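Local coordinates for protein nicotinamide-nucleotide adenylyltransferase NadR family / Ribosylnicotinamide kinase (Lactococcus lactis subsp. cremoris, PDB 6GYE) that binds nicotinamide riboside and probably phosphorylates it as a ribosylnicotinamide kinase, and probably also acts as a nicotinamide-nucleotide adenylyltransferase in NAD+ synthesis, at residues 261-269 against 282-292. Numbering follows the deposited sequence.
With NNR (Nicotinamide riboside), chain I.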
# COMPACT_ATOMS: atom_id res chain seq x y z
N ASP A 261 1.96 -18.04 1.39
CA ASP A 261 2.74 -16.95 1.96
C ASP A 261 3.79 -17.55 2.90
O ASP A 261 3.99 -18.77 2.91
CB ASP A 261 1.81 -15.99 2.72
CG ASP A 261 1.40 -16.56 4.05
OD1 ASP A 261 1.20 -17.80 4.15
OD2 ASP A 261 1.32 -15.78 5.02
N ALA A 262 4.40 -16.71 3.75
CA ALA A 262 5.47 -17.21 4.62
C ALA A 262 4.93 -18.11 5.73
O ALA A 262 5.63 -19.04 6.16
CB ALA A 262 6.28 -16.05 5.20
N ILE A 263 3.70 -17.87 6.20
CA ILE A 263 3.12 -18.75 7.21
C ILE A 263 3.02 -20.17 6.68
O ILE A 263 3.36 -21.14 7.38
CB ILE A 263 1.76 -18.22 7.68
CG1 ILE A 263 1.95 -16.92 8.45
CG2 ILE A 263 1.04 -19.25 8.54
CD1 ILE A 263 0.72 -16.41 9.09
N VAL A 264 2.54 -20.33 5.45
CA VAL A 264 2.48 -21.65 4.84
C VAL A 264 3.87 -22.29 4.81
O VAL A 264 4.04 -23.44 5.21
CB VAL A 264 1.86 -21.56 3.43
CG1 VAL A 264 2.06 -22.87 2.67
CG2 VAL A 264 0.38 -21.23 3.55
N THR A 265 4.87 -21.54 4.34
CA THR A 265 6.23 -22.09 4.34
C THR A 265 6.69 -22.40 5.76
O THR A 265 7.42 -23.37 5.97
CB THR A 265 7.21 -21.11 3.69
OG1 THR A 265 6.75 -20.80 2.38
CG2 THR A 265 8.65 -21.73 3.59
N ARG A 266 6.27 -21.59 6.74
CA ARG A 266 6.66 -21.83 8.12
C ARG A 266 6.04 -23.10 8.67
O ARG A 266 6.61 -23.74 9.56
CB ARG A 266 6.30 -20.62 8.99
CG ARG A 266 6.94 -20.64 10.37
CD ARG A 266 6.60 -19.37 11.18
NE ARG A 266 7.20 -19.38 12.52
CZ ARG A 266 6.57 -19.75 13.62
NH1 ARG A 266 5.31 -20.14 13.56
NH2 ARG A 266 7.19 -19.71 14.80
N VAL A 267 4.86 -23.48 8.18
CA VAL A 267 4.28 -24.74 8.60
C VAL A 267 5.13 -25.90 8.10
O VAL A 267 5.47 -26.81 8.86
CB VAL A 267 2.82 -24.84 8.14
CG1 VAL A 267 2.30 -26.24 8.40
CG2 VAL A 267 1.95 -23.78 8.84
N TYR A 268 5.49 -25.88 6.81
CA TYR A 268 6.34 -26.95 6.29
C TYR A 268 7.67 -27.01 7.02
O TYR A 268 8.12 -28.10 7.42
CB TYR A 268 6.57 -26.79 4.79
CG TYR A 268 5.37 -27.14 3.95
CD1 TYR A 268 4.79 -28.41 4.03
CD2 TYR A 268 4.80 -26.21 3.09
CE1 TYR A 268 3.67 -28.74 3.28
CE2 TYR A 268 3.69 -26.54 2.31
CZ TYR A 268 3.13 -27.80 2.41
OH TYR A 268 2.03 -28.12 1.65
N ALA A 269 8.30 -25.85 7.24
CA ALA A 269 9.58 -25.83 7.95
C ALA A 269 9.45 -26.44 9.34
O ALA A 269 10.29 -27.26 9.74
CB ALA A 269 10.12 -24.40 8.05
N GLU A 282 13.88 -18.63 12.03
CA GLU A 282 12.84 -17.87 12.72
C GLU A 282 12.94 -16.37 12.52
O GLU A 282 11.91 -15.74 12.26
CB GLU A 282 12.86 -18.23 14.21
CG GLU A 282 11.89 -19.34 14.62
CD GLU A 282 10.43 -18.93 14.48
OE1 GLU A 282 9.94 -18.79 13.33
OE2 GLU A 282 9.76 -18.75 15.53
N PRO A 283 14.11 -15.72 12.63
CA PRO A 283 14.16 -14.27 12.38
C PRO A 283 13.66 -13.88 11.00
O PRO A 283 12.89 -12.92 10.87
CB PRO A 283 15.64 -13.93 12.57
CG PRO A 283 16.14 -14.97 13.51
CD PRO A 283 15.42 -16.23 13.10
N LEU A 284 14.05 -14.61 9.95
CA LEU A 284 13.57 -14.28 8.61
C LEU A 284 12.06 -14.53 8.50
O LEU A 284 11.35 -13.78 7.82
CB LEU A 284 14.34 -15.07 7.56
CG LEU A 284 13.86 -14.92 6.12
CD1 LEU A 284 13.95 -13.47 5.63
CD2 LEU A 284 14.62 -15.85 5.19
N PHE A 285 11.55 -15.59 9.14
CA PHE A 285 10.10 -15.79 9.16
C PHE A 285 9.39 -14.60 9.78
O PHE A 285 8.45 -14.05 9.20
CB PHE A 285 9.73 -17.07 9.92
CG PHE A 285 9.80 -18.32 9.11
CD1 PHE A 285 9.04 -18.47 7.96
CD2 PHE A 285 10.60 -19.38 9.51
CE1 PHE A 285 9.09 -19.63 7.21
CE2 PHE A 285 10.66 -20.54 8.78
CZ PHE A 285 9.91 -20.67 7.62
N ARG A 286 9.84 -14.19 10.98
CA ARG A 286 9.18 -13.12 11.72
C ARG A 286 9.21 -11.82 10.94
O ARG A 286 8.18 -11.14 10.80
CB ARG A 286 9.83 -12.95 13.10
CG ARG A 286 9.75 -14.17 14.01
CD ARG A 286 9.96 -13.83 15.49
NE ARG A 286 11.22 -13.12 15.74
CZ ARG A 286 12.38 -13.73 15.96
NH1 ARG A 286 12.45 -15.05 15.96
NH2 ARG A 286 13.48 -13.00 16.17
N LYS A 287 10.39 -11.44 10.45
CA LYS A 287 10.49 -10.26 9.59
C LYS A 287 9.50 -10.33 8.43
O LYS A 287 8.69 -9.42 8.23
CB LYS A 287 11.93 -10.15 9.07
CG LYS A 287 12.41 -8.78 8.62
CD LYS A 287 12.03 -8.52 7.17
CE LYS A 287 12.34 -7.07 6.76
NZ LYS A 287 11.93 -6.77 5.34
N THR A 288 9.49 -11.45 7.69
CA THR A 288 8.64 -11.52 6.51
C THR A 288 7.16 -11.54 6.86
O THR A 288 6.35 -10.85 6.22
CB THR A 288 9.01 -12.74 5.68
OG1 THR A 288 10.42 -12.69 5.38
CG2 THR A 288 8.18 -12.78 4.39
N ILE A 289 6.77 -12.31 7.87
CA ILE A 289 5.36 -12.36 8.24
C ILE A 289 4.90 -10.99 8.72
O ILE A 289 3.76 -10.57 8.47
CB ILE A 289 5.11 -13.46 9.29
CG1 ILE A 289 5.30 -14.84 8.64
CG2 ILE A 289 3.70 -13.34 9.89
CD1 ILE A 289 5.29 -15.99 9.65
N ALA A 290 5.79 -10.25 9.38
CA ALA A 290 5.46 -8.89 9.82
C ALA A 290 5.23 -7.93 8.66
O ALA A 290 4.56 -6.91 8.86
CB ALA A 290 6.59 -8.34 10.69
N ASP A 291 5.77 -8.20 7.48
CA ASP A 291 5.59 -7.33 6.32
C ASP A 291 4.37 -7.70 5.49
O ASP A 291 4.17 -7.11 4.43
CB ASP A 291 6.82 -7.37 5.41
CG ASP A 291 8.01 -6.68 6.01
OD1 ASP A 291 7.82 -5.89 6.96
OD2 ASP A 291 9.13 -6.92 5.52
N GLU A 292 3.61 -8.70 5.90
CA GLU A 292 2.44 -9.13 5.15
C GLU A 292 1.20 -8.39 5.63
O GLU A 292 1.02 -8.17 6.83
CB GLU A 292 2.25 -10.63 5.27
CG GLU A 292 3.42 -11.43 4.71
CD GLU A 292 3.15 -12.92 4.67
OE1 GLU A 292 2.00 -13.29 5.00
OE2 GLU A 292 4.05 -13.71 4.30
O2R NNR I . 5.36 -5.20 -1.67
C2R NNR I . 4.53 -4.89 -0.54
C3R NNR I . 4.96 -3.61 0.17
O3R NNR I . 6.10 -2.99 -0.43
C4R NNR I . 5.29 -4.01 1.60
C5R NNR I . 4.41 -3.27 2.60
O5R NNR I . 4.72 -3.71 3.93
O4R NNR I . 5.08 -5.42 1.73
C1R NNR I . 4.64 -6.00 0.49
N1 NNR I . 3.33 -6.63 0.68
C2 NNR I . 3.25 -7.96 0.83
C6 NNR I . 2.23 -5.87 0.71
C5 NNR I . 0.98 -6.44 0.88
C4 NNR I . 0.87 -7.81 1.03
C3 NNR I . 2.02 -8.58 1.01
C7 NNR I . 1.94 -10.07 1.17
O7 NNR I . 2.84 -10.77 0.72
N7 NNR I . 0.89 -10.59 1.80
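R266 lays its aliphatic stem over the ring of F285 and delivers its guanidinium to E282. CG stands almost exactly over the middle of the F285 ring, 3.7 Å from its centroid, a CH-pi contact. With CG anti to the backbone N (chi1 -167°) and the chain extended to NE, the charged end runs across the neighbouring helix to E282. There it grips the carboxylate side-on in a salt bridge of two hydrogen bonds, R266 NE to E282 OE1 at 2.9 Å and R266 NH2 to E282 OE2 at 2.8 Å; the nitrogens come in on the syn sides but tilted out of the carboxylate plane. Were R266 an alanine, E282 would probably be left without this countercharge and the middle of the F285 ring without the cover of CG. That ring is a knob in the hole formed by A262, T265, R266 and A269, where the small A269 CB lies 3.8 Å from F285 CZ. Helices 262-272 and 275-290 form an antiparallel hairpin beside the parallel sheet of the P-loop NTPase-like domain, their axes 10.0 Å apart here. Toward the nicotinamide riboside, I289 lays CG1 against A262 CB and CD1 against I263 CG1. At that end the long E292 spans to A262 N, accepting through the syn lone pair of OE2, while its stem lies beside the ligand's carboxamide; its OE1 is 2.6 Å from D261 OD2. D261 N-caps helix 262-272, its short carboxylate reaching back to the amide of V264. Farther out, E333 of helix 320-333 forms a salt bridge with R266 NH1, and I236 of helix 229-247 touches F285.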